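Local coordinates for protein alanine racemase, biosynthetic (Pseudomonas aeruginosa PAO1, PDB 6A2F) that is a biosynthetic alanine racemase, a pyridoxal-phosphate-bearing dimer whose subunits each pair a TIM-barrel domain with a beta-rich C-terminal domain, at residues A[2-7]-A[234-239]. Numbering follows the deposited sequence.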
loop_
_atom_site.group_PDB
_atom_site.type_symbol
_atom_site.label_atom_id
_atom_site.label_comp_id
_atom_site.label_asym_id
_atom_site.label_seq_id
_atom_site.Cartn_x
_atom_site.Cartn_y
_atom_site.Cartn_z
ATOM N N ARG A 2 -12.697 11.144 9.348
ATOM C CA ARG A 2 -12.168 11.397 8.015
ATOM C C ARG A 2 -13.105 10.747 6.975
ATOM O O ARG A 2 -13.432 9.564 7.091
ATOM C CB ARG A 2 -10.738 10.850 7.903
ATOM C CG ARG A 2 -9.977 11.303 6.666
ATOM C CD ARG A 2 -8.500 10.948 6.755
ATOM N NE ARG A 2 -7.801 11.175 5.486
ATOM C CZ ARG A 2 -7.382 10.212 4.668
ATOM N NH1 ARG A 2 -7.582 8.936 4.970
ATOM N NH2 ARG A 2 -6.760 10.526 3.541
ATOM N N PRO A 3 -13.553 11.523 5.970
ATOM C CA PRO A 3 -14.499 10.981 5.001
ATOM C C PRO A 3 -13.818 10.075 3.977
ATOM O O PRO A 3 -13.607 10.471 2.827
ATOM C CB PRO A 3 -15.093 12.231 4.331
ATOM C CG PRO A 3 -14.274 13.398 4.795
ATOM C CD PRO A 3 -13.132 12.888 5.622
ATOM N N LEU A 4 -13.461 8.872 4.419
ATOM C CA LEU A 4 -12.921 7.836 3.546
ATOM C C LEU A 4 -13.297 6.460 4.068
ATOM O O LEU A 4 -12.918 6.073 5.184
ATOM C CB LEU A 4 -11.403 7.952 3.399
ATOM C CG LEU A 4 -10.766 6.924 2.462
ATOM C CD1 LEU A 4 -11.136 7.187 1.009
ATOM C CD2 LEU A 4 -9.262 6.938 2.631
ATOM N N VAL A 5 -14.048 5.728 3.251
ATOM C CA VAL A 5 -14.571 4.421 3.633
ATOM C C VAL A 5 -14.493 3.442 2.460
ATOM O O VAL A 5 -14.856 3.778 1.328
ATOM C CB VAL A 5 -16.030 4.514 4.161
ATOM C CG1 VAL A 5 -16.606 3.134 4.421
ATOM C CG2 VAL A 5 -16.103 5.343 5.435
ATOM N N ALA A 6 -13.997 2.240 2.741
ATOM C CA ALA A 6 -14.040 1.142 1.786
ATOM C C ALA A 6 -15.253 0.257 2.095
ATOM O O ALA A 6 -15.258 -0.496 3.072
ATOM C CB ALA A 6 -12.748 0.338 1.827
ATOM N N THR A 7 -16.288 0.378 1.272
ATOM C CA THR A 7 -17.496 -0.420 1.426
ATOM C C THR A 7 -17.332 -1.712 0.636
ATOM O O THR A 7 -17.077 -1.688 -0.575
ATOM C CB THR A 7 -18.747 0.365 0.970
ATOM O OG1 THR A 7 -18.872 1.546 1.768
ATOM C CG2 THR A 7 -20.018 -0.470 1.117
ATOM N N MET A 234 -15.462 -4.121 -3.861
ATOM C CA MET A 234 -15.011 -2.964 -3.090
ATOM C C MET A 234 -15.417 -1.633 -3.710
ATOM O O MET A 234 -15.237 -1.408 -4.907
ATOM C CB MET A 234 -13.493 -2.987 -2.874
ATOM C CG MET A 234 -13.024 -2.009 -1.800
ATOM S SD MET A 234 -11.264 -1.595 -1.831
ATOM C CE MET A 234 -10.543 -3.114 -1.215
ATOM N N SER A 235 -15.957 -0.757 -2.871
ATOM C CA SER A 235 -16.245 0.611 -3.258
ATOM C C SER A 235 -15.465 1.545 -2.339
ATOM O O SER A 235 -15.736 1.616 -1.140
ATOM C CB SER A 235 -17.748 0.883 -3.171
ATOM O OG SER A 235 -18.123 1.905 -4.070
ATOM N N LEU A 236 -14.471 2.231 -2.897
ATOM C CA LEU A 236 -13.686 3.194 -2.130
ATOM C C LEU A 236 -14.263 4.589 -2.342
ATOM O O LEU A 236 -14.156 5.160 -3.430
ATOM C CB LEU A 236 -12.200 3.129 -2.509
ATOM C CG LEU A 236 -11.210 3.964 -1.680
ATOM C CD1 LEU A 236 -11.173 3.506 -0.229
ATOM C CD2 LEU A 236 -9.813 3.936 -2.286
ATOM N N GLY A 237 -14.901 5.118 -1.301
ATOM C CA GLY A 237 -15.561 6.416 -1.373
ATOM C C GLY A 237 -14.917 7.458 -0.478
ATOM O O GLY A 237 -14.563 7.173 0.668
ATOM N N ALA A 238 -14.760 8.666 -1.015
ATOM C CA ALA A 238 -14.266 9.801 -0.249
ATOM C C ALA A 238 -15.157 11.026 -0.464
ATOM O O ALA A 238 -16.299 10.900 -0.914
ATOM C CB ALA A 238 -12.820 10.105 -0.615
ATOM N N GLN A 239 -14.629 12.204 -0.136
ATOM C CA GLN A 239 -15.373 13.450 -0.273
ATOM C C GLN A 239 -14.503 14.604 -0.728
ATOM O O GLN A 239 -13.290 14.610 -0.505
ATOM C CB GLN A 239 -16.029 13.833 1.056
ATOM C CG GLN A 239 -17.481 13.407 1.195
ATOM C CD GLN A 239 -18.007 13.610 2.601
ATOM O OE1 GLN A 239 -17.780 14.656 3.219
ATOM N NE2 GLN A 239 -18.708 12.602 3.122
#
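The carboxamide of Gln239 turns one face to the proline ring of Pro3: CB of Pro3 sits over it, 3.7 Å from CD and almost equally far from OE1 and NE2, so the ring meets the amide by its CB corner. The two side chains cross at about a right angle. At the same end, the ring also packs on Phe83 of the second subunit, and Ser270 OG ties Pro3 O to Gln239 N, bridging the two backbones where Pro3 centres an inverse gamma turn.

Past that turn strand 4-7 runs antiparallel to 234-239, the axes of these short segments at 168°. Val5 and Gly237 form a hydrogen-bonded pair, Val5 N to Gly237 O and Gly237 N to Val5 O both 3.0 Å and nearly straight. Thr7 and Ser235 form the next such pair, Ser235 N giving to Thr7 O at 2.7 Å and Thr7 N to Ser235 O at 2.8 Å.

The N-terminal strand thus joins the mixed sheet of the beta-rich C-terminal domain before the chain goes on into the barrel; its other edge pairs in parallel with strand 354-356.

On the face carrying Leu4, Ala6, Leu236 and Ala238, Leu4 has its CG anti to the backbone N (chi1 -178°), bringing CD1 to 3.7 Å from CB of Ala238 and 3.9 Å from CD1 of Leu236. That same Leu236 CD1 lies 4.1 Å from CB of Ala6, whose methyl also meets CG of Met234.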